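Local coordinates for protein-glutamine gamma-glutamyltransferase (Pagrus major, PDB 1G0D) that probably catalyses the calcium-dependent cross-linking of protein-bound glutamine to lysine side chains and other primary amines, and probably binds GTP, at residues W401-Q404 with Q408-K411; L564-A567 with G572-M575. All coordinates share one frame; numbering follows the deposited sequence.

Contact 1: W401-Q404 with Q408-K411; sequences WIVQ and QRRK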
loop_
_atom_site.group_PDB
_atom_site.type_symbol
_atom_site.label_atom_id
_atom_site.label_comp_id
_atom_site.label_asym_id
_atom_site.label_seq_id
_atom_site.Cartn_x
_atom_site.Cartn_y
_atom_site.Cartn_z
ATOM N N TRP A 401 15.236 6.357 -28.987
ATOM C CA TRP A 401 15.909 6.703 -30.240
ATOM C C TRP A 401 17.401 6.427 -30.229
ATOM O O TRP A 401 18.070 6.604 -29.208
ATOM C CB TRP A 401 15.728 8.172 -30.569
ATOM C CG TRP A 401 14.314 8.612 -30.614
ATOM C CD1 TRP A 401 13.486 8.829 -29.549
ATOM C CD2 TRP A 401 13.556 8.938 -31.784
ATOM N NE1 TRP A 401 12.261 9.270 -29.987
ATOM C CE2 TRP A 401 12.283 9.345 -31.361
ATOM C CE3 TRP A 401 13.832 8.924 -33.155
ATOM C CZ2 TRP A 401 11.296 9.730 -32.248
ATOM C CZ3 TRP A 401 12.849 9.314 -34.033
ATOM C CH2 TRP A 401 11.604 9.707 -33.582
ATOM N N ILE A 402 17.916 5.968 -31.369
ATOM C CA ILE A 402 19.349 5.743 -31.534
ATOM C C ILE A 402 19.839 7.041 -32.184
ATOM O O ILE A 402 19.545 7.322 -33.353
ATOM C CB ILE A 402 19.669 4.596 -32.525
ATOM C CG1 ILE A 402 19.113 3.256 -32.000
ATOM C CG2 ILE A 402 21.160 4.604 -32.827
ATOM C CD1 ILE A 402 20.113 2.335 -31.354
ATOM N N VAL A 403 20.537 7.868 -31.431
ATOM C CA VAL A 403 21.049 9.091 -32.016
ATOM C C VAL A 403 22.510 8.852 -32.330
ATOM O O VAL A 403 23.299 8.519 -31.436
ATOM C CB VAL A 403 20.959 10.274 -31.042
ATOM C CG1 VAL A 403 21.391 11.523 -31.764
ATOM C CG2 VAL A 403 19.519 10.413 -30.491
ATOM N N GLN A 404 22.870 9.004 -33.605
ATOM C CA GLN A 404 24.243 8.804 -34.046
ATOM C C GLN A 404 25.125 10.014 -33.751
ATOM O O GLN A 404 24.621 11.096 -33.441
ATOM C CB GLN A 404 24.244 8.493 -35.536
ATOM C CG GLN A 404 23.356 7.298 -35.916
ATOM C CD GLN A 404 23.079 7.239 -37.415
ATOM O OE1 GLN A 404 21.951 6.983 -37.844
ATOM N NE2 GLN A 404 24.113 7.490 -38.224
ATOM N N GLN A 408 21.882 12.065 -36.443
ATOM C CA GLN A 408 20.740 11.363 -37.030
ATOM C C GLN A 408 20.053 10.504 -35.939
ATOM O O GLN A 408 20.667 9.648 -35.283
ATOM C CB GLN A 408 21.207 10.510 -38.239
ATOM C CG GLN A 408 21.606 11.374 -39.492
ATOM C CD GLN A 408 22.434 10.649 -40.598
ATOM O OE1 GLN A 408 21.880 10.039 -41.529
ATOM N NE2 GLN A 408 23.758 10.749 -40.504
ATOM N N ARG A 409 18.770 10.759 -35.719
ATOM C CA ARG A 409 18.033 10.014 -34.701
ATOM C C ARG A 409 17.183 8.894 -35.314
ATOM O O ARG A 409 16.293 9.140 -36.136
ATOM C CB ARG A 409 17.132 10.961 -33.906
ATOM C CG ARG A 409 17.870 11.931 -33.029
ATOM C CD ARG A 409 16.918 12.949 -32.507
ATOM N NE ARG A 409 15.686 12.987 -33.303
ATOM C CZ ARG A 409 14.452 12.836 -32.810
ATOM N NH1 ARG A 409 14.236 12.631 -31.503
ATOM N NH2 ARG A 409 13.416 12.912 -33.630
ATOM N N ARG A 410 17.468 7.661 -34.922
ATOM C CA ARG A 410 16.721 6.526 -35.434
ATOM C C ARG A 410 15.718 6.033 -34.389
ATOM O O ARG A 410 16.075 5.643 -33.275
ATOM C CB ARG A 410 17.696 5.421 -35.852
ATOM C CG ARG A 410 18.839 5.940 -36.725
ATOM C CD ARG A 410 19.951 4.931 -36.870
ATOM N NE ARG A 410 19.476 3.780 -37.620
ATOM C CZ ARG A 410 19.593 2.519 -37.213
ATOM N NH1 ARG A 410 19.120 1.530 -37.971
ATOM N NH2 ARG A 410 20.189 2.247 -36.056
ATOM N N LYS A 411 14.451 6.063 -34.773
ATOM C CA LYS A 411 13.369 5.649 -33.902
ATOM C C LYS A 411 13.351 4.139 -33.727
ATOM O O LYS A 411 13.295 3.380 -34.704
ATOM C CB LYS A 411 12.058 6.111 -34.504
ATOM C CG LYS A 411 10.959 6.235 -33.539
ATOM C CD LYS A 411 9.702 6.477 -34.307
ATOM C CE LYS A 411 8.674 7.222 -33.471
ATOM N NZ LYS A 411 7.729 8.117 -34.248
HETATM O O HOH W 1 19.740 7.924 -40.124
#
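The indole of W401 is sandwiched between two basic side chains of the opposite strand. Over one face lies the guanidinium of R409, its plane turned 22° from the ring and its CZ 4.0 Å from the centroid of the six-membered ring of W401, a stacked cation-pi pair. Over the other face runs the extended aliphatic chain of K411, whose CG sits 3.6 Å from the same W401 centroid in a CH-pi contact. With chi3 near -18° the R409 chain bends back, which lays its guanidinium flat on the indole while its CG packs against CG2 of V403. The indole NE1 is hydrogen-bonded to D309 on strand 307-312, which would limit how far the ring can turn in its plane. Strands 397-403 and 409-414 form an antiparallel beta hairpin, in which I402 and R410 are the hydrogen-bonded pair: I402 N reaches R410 O at 2.7 Å, and R410 N reaches I402 O at 2.6 Å. Toward the turn, Q404 N donates to Q408 O over 2.8 Å. On the face away from the indole, I402 and R410 lie side by side; the guanidinium edge of R410 meets I402 CG2, and its NH1 forms a salt bridge with D566. Q404 OE1 comes against the aliphatic CD of R410 at 3.0 Å, and a water bridges Q404 OE1 and Q408 OE1 weakly.

Contact 2: L564-A567 with G572-M575; sequences LLDA and GPIM
L565 and I574 face each other as the hydrogen-bonded pair of an antiparallel ladder, joined by two backbone bonds of unequal geometry. L565 N donates to I574 O over 2.7 Å, lying in the carbonyl plane although the angle at its hydrogen is bent to 144°. The return bond, from I574 N to L565 O at 3.0 Å, is straighter at the hydrogen, but the donor stands above the plane of the L565 carbonyl. I574 O also receives a CA-H contact from L564. The side chains of the pair meet close to the backbone, CB of L565 lying 4.0 Å from CB of I574.

On the reverse face L564 spreads its two methyl branches over different partners. CD2 packs 3.8 Å from CG of M575, the two side chains crossing at an angle, whereas CD1 lies 4.2 Å from CB of P573. M575 meets L564 through CB and CG; its end leads away, with chi3 near -3° turning CE back toward its own CB. The carboxylate of D566 runs alongside the same proline, with OD2 3.9 Å from P573 CB.

Strands 558-566 and 573-581 make this beta hairpin within a larger mixed sheet. L565 and I574 both rest on L475 of strand 473-479, as in the first C-terminal beta-barrel of transglutaminases, while I412, on strand 409-414 of the same sheet, touches L564 and M575 from beside them, and L564 and T507 are joined by a backbone hydrogen bond. M575 lies about 8 Å, side chain to side chain, from I477, a probable GTP-binding residue.

With R410 set against it, the negative charge of D566 is probably well compensated, which is consistent with the carboxylate lying against a buried proline.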
loop_
_atom_site.group_PDB
_atom_site.type_symbol
_atom_site.label_atom_id
_atom_site.label_comp_id
_atom_site.label_asym_id
_atom_site.label_seq_id
_atom_site.Cartn_x
_atom_site.Cartn_y
_atom_site.Cartn_z
ATOM N N LEU A 564 18.387 -5.824 -29.481
ATOM C CA LEU A 564 18.182 -4.848 -30.552
ATOM C C LEU A 564 18.336 -5.658 -31.817
ATOM O O LEU A 564 19.197 -6.528 -31.899
ATOM C CB LEU A 564 19.272 -3.780 -30.504
ATOM C CG LEU A 564 18.992 -2.325 -30.845
ATOM C CD1 LEU A 564 19.566 -2.031 -32.194
ATOM C CD2 LEU A 564 17.516 -2.018 -30.780
ATOM N N LEU A 565 17.507 -5.400 -32.805
ATOM C CA LEU A 565 17.611 -6.143 -34.046
ATOM C C LEU A 565 17.631 -5.081 -35.098
ATOM O O LEU A 565 16.576 -4.579 -35.445
ATOM C CB LEU A 565 16.370 -7.003 -34.248
ATOM C CG LEU A 565 16.379 -8.386 -34.899
ATOM C CD1 LEU A 565 15.692 -8.309 -36.238
ATOM C CD2 LEU A 565 17.777 -8.890 -35.040
ATOM N N ASP A 566 18.796 -4.683 -35.589
ATOM C CA ASP A 566 18.724 -3.683 -36.618
ATOM C C ASP A 566 18.283 -4.364 -37.879
ATOM O O ASP A 566 19.038 -5.062 -38.570
ATOM C CB ASP A 566 20.017 -2.938 -36.830
ATOM C CG ASP A 566 19.761 -1.472 -37.101
ATOM O OD1 ASP A 566 20.485 -0.618 -36.526
ATOM O OD2 ASP A 566 18.811 -1.188 -37.880
ATOM N N ALA A 567 16.995 -4.163 -38.123
ATOM C CA ALA A 567 16.291 -4.725 -39.244
ATOM C C ALA A 567 16.672 -4.084 -40.565
ATOM O O ALA A 567 16.509 -2.875 -40.761
ATOM C CB ALA A 567 14.767 -4.592 -39.012
ATOM N N GLY A 572 12.811 0.320 -39.328
ATOM C CA GLY A 572 14.030 0.690 -38.527
ATOM C C GLY A 572 14.453 -0.350 -37.497
ATOM O O GLY A 572 14.064 -1.516 -37.596
ATOM N N PRO A 573 15.264 0.036 -36.500
ATOM C CA PRO A 573 15.677 -0.954 -35.500
ATOM C C PRO A 573 14.525 -1.450 -34.597
ATOM O O PRO A 573 13.583 -0.703 -34.319
ATOM C CB PRO A 573 16.780 -0.237 -34.718
ATOM C CG PRO A 573 16.534 1.227 -34.930
ATOM C CD PRO A 573 15.842 1.371 -36.260
ATOM N N ILE A 574 14.616 -2.707 -34.146
ATOM C CA ILE A 574 13.595 -3.330 -33.290
ATOM C C ILE A 574 14.155 -3.660 -31.925
ATOM O O ILE A 574 15.220 -4.261 -31.823
ATOM C CB ILE A 574 13.088 -4.679 -33.860
ATOM C CG1 ILE A 574 12.295 -4.474 -35.140
ATOM C CG2 ILE A 574 12.161 -5.346 -32.880
ATOM C CD1 ILE A 574 11.653 -5.761 -35.628
ATOM N N MET A 575 13.412 -3.321 -30.874
ATOM C CA MET A 575 13.867 -3.598 -29.513
ATOM C C MET A 575 12.836 -4.383 -28.701
ATOM O O MET A 575 11.646 -4.399 -29.021
ATOM C CB MET A 575 14.193 -2.285 -28.779
ATOM C CG MET A 575 15.329 -2.382 -27.739
ATOM S SD MET A 575 15.217 -1.127 -26.418
ATOM C CE MET A 575 13.750 -0.170 -27.000
#

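From the N terminus the chain first runs up strand 397-403, turns, and returns along 409-414, closing a short loop at contact 1. More than 150 residues later, strand 558-566 turns back into 573-581 and contact 2 closes a second hairpin. The two loops follow in series, neither nesting nor crossing, and their centres lie 12 Å apart. Because 409-414 runs parallel to 573-581 as its neighbour in one mixed sheet, a hairpin of the catalytic core is joined to one of the first C-terminal barrel. The salt bridge from R410 NH1 to D566 OD2, 2.7 Å long, ties the first hairpin to the far strand of the second; R410 NH1 and K411 O also pack on P573 CD.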